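Local coordinates for hydrazine synthase alpha subunit (Candidatus Kuenenia stuttgartiensis, PDB 5C2V), which catalyses, within the hydrazine synthase complex, the condensation of hydroxylamine from the gamma subunit with ammonia to give hydrazine, at residues Gly444-Pro447 with His448-Ala451; Val758-Asp762 with Leu763-Trp767. One frame throughout, in Å; residues are numbered along the deposited sequence.

In the fold
Interaction 1 is a turn beside the heme c of the middle domain, whereas interaction 2 ends the helix 751-762 in the cytochrome c-like C-terminal domain. Their centres lie 16 Å apart and their nearest atoms about 8 Å apart, without touching. One sheet relates them: strand 538-541 receives the backbone of P447 through T541 and the carboxylate of D762 through S538, and strand 461-467 of the same sheet, with 527-532 between the two, supplies R463 to D762. H448 belongs to the first heme pocket, its side chain about 7 Å from the zinc ion. The side chain of W760 is about 9 Å from the other heme c, the bis-histidine one.

Interaction 1 of 2, residues Gly444-Pro447 with His448-Ala451; sequences GPYP and HQKA. With HEC (heme c), chain B.
Y446 and Q449 each place CG beside the backbone N and anti to the carbonyl carbon (chi1 -67° and -61°), and the two side chains run alongside one another in the same direction. The extended glutamine chain brings OE1 to the edge of the tyrosine ring, in its plane, 3.8 Å from Y446 CD2, with amide and ring nearly perpendicular (81°). OE1 also accepts a weak hydrogen bond from Y446 N and lies 3.2 Å from G444 CA, against a residue with no side chain. The backbone from Y446 to Q449 is a type I beta turn closed by Q449 N to Y446 O at 2.9 Å; P447, with its fixed phi, fits the second position. A further bond, G444 N to K450 O (2.8 Å), widens the turn into a loop. The imidazole of H448 lays one face over Q449 CG, 3.8 Å above the ring plane, while H448 CB comes 3.2 Å from propionate atom O1D of heme c. D700 receives the phenol of Y446, and D277 meets H448 NE2 weakly. The loop joins strands 428-433 and 461-467; P447 and H448 are hydrogen-bonded to T541 and Q540 on strand 538-541.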
loop_
_atom_site.group_PDB
_atom_site.type_symbol
_atom_site.label_atom_id
_atom_site.label_comp_id
_atom_site.label_asym_id
_atom_site.label_seq_id
_atom_site.Cartn_x
_atom_site.Cartn_y
_atom_site.Cartn_z
ATOM N N GLY D 444 -2.959 -14.784 -4.458
ATOM C CA GLY D 444 -1.852 -13.847 -4.451
ATOM C C GLY D 444 -0.595 -14.368 -3.781
ATOM O O GLY D 444 -0.612 -15.429 -3.156
ATOM N N PRO D 445 0.509 -13.619 -3.917
ATOM C CA PRO D 445 1.821 -13.959 -3.353
ATOM C C PRO D 445 1.892 -13.831 -1.830
ATOM O O PRO D 445 2.684 -14.530 -1.198
ATOM C CB PRO D 445 2.753 -12.946 -4.023
ATOM C CG PRO D 445 1.882 -11.771 -4.292
ATOM C CD PRO D 445 0.541 -12.343 -4.654
ATOM N N TYR D 446 1.082 -12.949 -1.251
ATOM C CA TYR D 446 1.119 -12.713 0.189
ATOM C C TYR D 446 0.496 -13.878 0.962
ATOM O O TYR D 446 -0.494 -14.462 0.518
ATOM C CB TYR D 446 0.419 -11.394 0.526
ATOM C CG TYR D 446 1.160 -10.180 0.007
ATOM C CD1 TYR D 446 2.195 -9.610 0.738
ATOM C CD2 TYR D 446 0.833 -9.613 -1.218
ATOM C CE1 TYR D 446 2.879 -8.504 0.267
ATOM C CE2 TYR D 446 1.512 -8.507 -1.697
ATOM C CZ TYR D 446 2.534 -7.957 -0.951
ATOM O OH TYR D 446 3.211 -6.857 -1.424
ATOM N N PRO D 447 1.081 -14.219 2.123
ATOM C CA PRO D 447 0.727 -15.427 2.882
ATOM C C PRO D 447 -0.708 -15.452 3.408
ATOM O O PRO D 447 -1.231 -16.534 3.673
ATOM C CB PRO D 447 1.721 -15.409 4.049
ATOM C CG PRO D 447 2.103 -13.980 4.198
ATOM C CD PRO D 447 2.129 -13.437 2.803
ATOM N N HIS D 448 -1.334 -14.290 3.555
ATOM C CA HIS D 448 -2.703 -14.234 4.059
ATOM C C HIS D 448 -3.702 -14.415 2.919
ATOM O O HIS D 448 -4.914 -14.341 3.121
ATOM C CB HIS D 448 -2.961 -12.918 4.795
ATOM C CG HIS D 448 -3.109 -11.735 3.894
ATOM N ND1 HIS D 448 -2.031 -11.089 3.326
ATOM C CD2 HIS D 448 -4.211 -11.072 3.464
ATOM C CE1 HIS D 448 -2.462 -10.084 2.585
ATOM N NE2 HIS D 448 -3.780 -10.052 2.653
ATOM N N GLN D 449 -3.179 -14.651 1.720
ATOM C CA GLN D 449 -4.011 -14.883 0.547
ATOM C C GLN D 449 -3.885 -16.329 0.083
ATOM O O GLN D 449 -3.158 -17.121 0.684
ATOM C CB GLN D 449 -3.622 -13.930 -0.583
ATOM C CG GLN D 449 -3.782 -12.459 -0.240
ATOM C CD GLN D 449 -3.151 -11.547 -1.275
ATOM O OE1 GLN D 449 -2.162 -11.906 -1.915
ATOM N NE2 GLN D 449 -3.722 -10.360 -1.445
ATOM N N LYS D 450 -4.595 -16.670 -0.987
ATOM C CA LYS D 450 -4.542 -18.019 -1.535
ATOM C C LYS D 450 -3.369 -18.174 -2.496
ATOM O O LYS D 450 -3.102 -17.293 -3.310
ATOM C CB LYS D 450 -5.852 -18.365 -2.246
ATOM C CG LYS D 450 -7.066 -18.411 -1.333
ATOM C CD LYS D 450 -8.299 -18.888 -2.084
ATOM C CE LYS D 450 -9.509 -18.964 -1.169
ATOM N NZ LYS D 450 -10.707 -19.488 -1.882
ATOM N N ALA D 451 -2.668 -19.296 -2.392
ATOM C CA ALA D 451 -1.553 -19.582 -3.284
ATOM C C ALA D 451 -2.057 -20.194 -4.585
ATOM O O ALA D 451 -1.307 -20.326 -5.553
ATOM C CB ALA D 451 -0.561 -20.506 -2.612
HETATM FE FE HEC B . -9.723 -16.072 10.521
HETATM C CHA HEC B . -8.216 -12.968 10.379
HETATM C CHB HEC B . -11.028 -15.278 13.590
HETATM C CHC HEC B . -10.902 -19.299 10.868
HETATM C CHD HEC B . -8.241 -16.958 7.559
HETATM N NA HEC B . -9.641 -14.432 11.749
HETATM C C1A HEC B . -8.955 -13.259 11.503
HETATM C C2A HEC B . -9.149 -12.377 12.633
HETATM C C3A HEC B . -9.920 -13.010 13.522
HETATM C C4A HEC B . -10.248 -14.316 12.985
HETATM C CMA HEC B . -10.388 -12.452 14.884
HETATM C CAA HEC B . -8.552 -10.960 12.774
HETATM C CBA HEC B . -9.597 -9.913 12.399
HETATM C CGA HEC B . -9.917 -9.977 10.927
HETATM O O1A HEC B . -11.124 -10.011 10.574
HETATM O O2A HEC B . -8.969 -9.998 10.102
HETATM N NB HEC B . -10.665 -17.150 12.033
HETATM C C1B HEC B . -11.329 -16.519 13.071
HETATM C C2B HEC B . -12.400 -17.391 13.508
HETATM C C3B HEC B . -12.367 -18.501 12.768
HETATM C C4B HEC B . -11.276 -18.374 11.820
HETATM C CMB HEC B . -13.401 -17.094 14.644
HETATM C CAB HEC B . -13.342 -19.693 12.905
HETATM C CBB HEC B . -12.577 -20.942 13.398
HETATM N NC HEC B . -9.642 -17.799 9.391
HETATM C C1C HEC B . -10.107 -19.043 9.772
HETATM C C2C HEC B . -9.703 -20.001 8.763
HETATM C C3C HEC B . -8.882 -19.377 7.915
HETATM C C4C HEC B . -8.882 -17.964 8.250
HETATM C CMC HEC B . -9.891 -21.531 8.860
HETATM C CAC HEC B . -8.169 -20.032 6.712
HETATM C CBC HEC B . -6.642 -20.009 6.945
HETATM N ND HEC B . -8.422 -15.116 9.184
HETATM C C1D HEC B . -7.966 -15.687 8.001
HETATM C C2D HEC B . -7.144 -14.730 7.296
HETATM C C3D HEC B . -7.142 -13.478 8.180
HETATM C C4D HEC B . -7.954 -13.814 9.326
HETATM C CMD HEC B . -6.435 -14.934 5.940
HETATM C CAD HEC B . -6.420 -12.139 7.922
HETATM C CBD HEC B . -4.916 -12.379 7.969
HETATM C CGD HEC B . -4.191 -11.092 7.686
HETATM O O1D HEC B . -2.952 -11.147 7.490
HETATM O O2D HEC B . -4.850 -10.020 7.649
#

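Interaction 2 of 2, residues Val758-Asp762 with Leu763-Trp767; sequences VEWID and LGAQW
The indole of W760 grips the chain just past its own helix. NE1 donates to Q766 O at 2.6 Å in an almost straight bond (176°), with the oxygen in the ring plane and the donor in the carbonyl plane, which helps fix the rotation of the ring. CG, anti to the backbone N (chi1 169°), lets the ring reach A765, whose CA sits 3.7 Å from the centroid of the five-membered ring as a CH-pi contact; CB of A765 meets CZ2 at 3.8 Å. A residue this small lets the backbone lie close on the aromatic face. Behind these contacts stands a Schellman motif ending helix 751-762: A765 N binds W760 O (2.9 Å) and G764 N binds I761 O (3.0 Å). G764 has phi 108°, which glycine adopts readily. L763 N still makes the helical bond to E759 O (2.9 Å). Q766 folds back, NE2 donating to L763 O at 2.6 Å and bracing the turn. Further out, F646 packs against the indole and Y689 OH bonds to A765 O. The buried carboxylates are answered too: D762 by a salt bridge with R463, E759 by a salt bridge with R642 and a hydrogen bond with Y508 OH.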
loop_
_atom_site.group_PDB
_atom_site.type_symbol
_atom_site.label_atom_id
_atom_site.label_comp_id
_atom_site.label_asym_id
_atom_site.label_seq_id
_atom_site.Cartn_x
_atom_site.Cartn_y
_atom_site.Cartn_z
ATOM N N VAL D 758 9.588 -28.209 4.671
ATOM C CA VAL D 758 8.284 -27.602 4.405
ATOM C C VAL D 758 7.669 -27.011 5.673
ATOM O O VAL D 758 7.231 -25.857 5.685
ATOM C CB VAL D 758 7.299 -28.622 3.798
ATOM C CG1 VAL D 758 5.904 -28.021 3.697
ATOM C CG2 VAL D 758 7.786 -29.088 2.434
ATOM N N GLU D 759 7.650 -27.808 6.738
ATOM C CA GLU D 759 7.141 -27.364 8.031
ATOM C C GLU D 759 7.921 -26.166 8.553
ATOM O O GLU D 759 7.334 -25.208 9.058
ATOM C CB GLU D 759 7.197 -28.500 9.054
ATOM C CG GLU D 759 6.080 -29.517 8.921
ATOM C CD GLU D 759 6.117 -30.564 10.016
ATOM O OE1 GLU D 759 7.230 -30.955 10.430
ATOM O OE2 GLU D 759 5.034 -30.991 10.468
ATOM N N TRP D 760 9.243 -26.232 8.430
ATOM C CA TRP D 760 10.108 -25.144 8.870
ATOM C C TRP D 760 9.748 -23.833 8.180
ATOM O O TRP D 760 9.627 -22.796 8.830
ATOM C CB TRP D 760 11.577 -25.483 8.612
ATOM C CG TRP D 760 12.499 -24.315 8.797
ATOM C CD1 TRP D 760 12.737 -23.633 9.955
ATOM C CD2 TRP D 760 13.311 -23.696 7.792
ATOM N NE1 TRP D 760 13.643 -22.625 9.732
ATOM C CE2 TRP D 760 14.011 -22.643 8.413
ATOM C CE3 TRP D 760 13.512 -23.929 6.429
ATOM C CZ2 TRP D 760 14.898 -21.824 7.717
ATOM C CZ3 TRP D 760 14.393 -23.116 5.740
ATOM C CH2 TRP D 760 15.075 -22.077 6.383
ATOM N N ILE D 761 9.566 -23.887 6.864
ATOM C CA ILE D 761 9.223 -22.690 6.104
ATOM C C ILE D 761 7.821 -22.182 6.445
ATOM O O ILE D 761 7.617 -20.980 6.626
ATOM C CB ILE D 761 9.321 -22.943 4.589
ATOM C CG1 ILE D 761 10.751 -23.330 4.212
ATOM C CG2 ILE D 761 8.889 -21.715 3.811
ATOM C CD1 ILE D 761 10.973 -23.476 2.726
ATOM N N ASP D 762 6.862 -23.097 6.543
ATOM C CA ASP D 762 5.486 -22.732 6.874
ATOM C C ASP D 762 5.372 -22.121 8.269
ATOM O O ASP D 762 4.475 -21.319 8.532
ATOM C CB ASP D 762 4.569 -23.952 6.765
ATOM C CG ASP D 762 3.872 -24.039 5.421
ATOM O OD1 ASP D 762 4.253 -23.285 4.501
ATOM O OD2 ASP D 762 2.947 -24.865 5.285
ATOM N N LEU D 763 6.285 -22.502 9.159
ATOM C CA LEU D 763 6.311 -21.970 10.518
ATOM C C LEU D 763 6.873 -20.551 10.578
ATOM O O LEU D 763 6.854 -19.914 11.631
ATOM C CB LEU D 763 7.130 -22.880 11.436
ATOM C CG LEU D 763 6.445 -24.130 11.992
ATOM C CD1 LEU D 763 7.461 -25.017 12.685
ATOM C CD2 LEU D 763 5.329 -23.746 12.950
ATOM N N GLY D 764 7.365 -20.054 9.448
ATOM C CA GLY D 764 7.986 -18.743 9.407
ATOM C C GLY D 764 9.495 -18.782 9.244
ATOM O O GLY D 764 10.149 -17.740 9.280
ATOM N N ALA D 765 10.040 -19.985 9.082
ATOM C CA ALA D 765 11.458 -20.177 8.776
ATOM C C ALA D 765 12.379 -19.545 9.814
ATOM O O ALA D 765 13.301 -18.807 9.468
ATOM C CB ALA D 765 11.775 -19.626 7.388
ATOM N N GLN D 766 12.128 -19.839 11.085
ATOM C CA GLN D 766 12.957 -19.312 12.160
ATOM C C GLN D 766 14.302 -20.026 12.228
ATOM O O GLN D 766 14.586 -20.927 11.439
ATOM C CB GLN D 766 12.241 -19.429 13.509
ATOM C CG GLN D 766 10.975 -18.595 13.637
ATOM C CD GLN D 766 9.769 -19.268 13.015
ATOM O OE1 GLN D 766 9.855 -20.396 12.531
ATOM N NE2 GLN D 766 8.633 -18.580 13.029
ATOM N N TRP D 767 15.119 -19.604 13.185
ATOM C CA TRP D 767 16.428 -20.188 13.448
ATOM C C TRP D 767 16.406 -20.798 14.838
ATOM O O TRP D 767 16.575 -22.005 15.015
ATOM C CB TRP D 767 17.526 -19.127 13.328
ATOM C CG TRP D 767 18.782 -19.411 14.111
ATOM C CD1 TRP D 767 19.056 -19.015 15.391
ATOM C CD2 TRP D 767 19.954 -20.097 13.647
ATOM N NE1 TRP D 767 20.310 -19.441 15.761
ATOM C CE2 TRP D 767 20.883 -20.103 14.709
ATOM C CE3 TRP D 767 20.301 -20.717 12.443
ATOM C CZ2 TRP D 767 22.137 -20.703 14.600
ATOM C CZ3 TRP D 767 21.547 -21.314 12.340
ATOM C CH2 TRP D 767 22.448 -21.303 13.411
#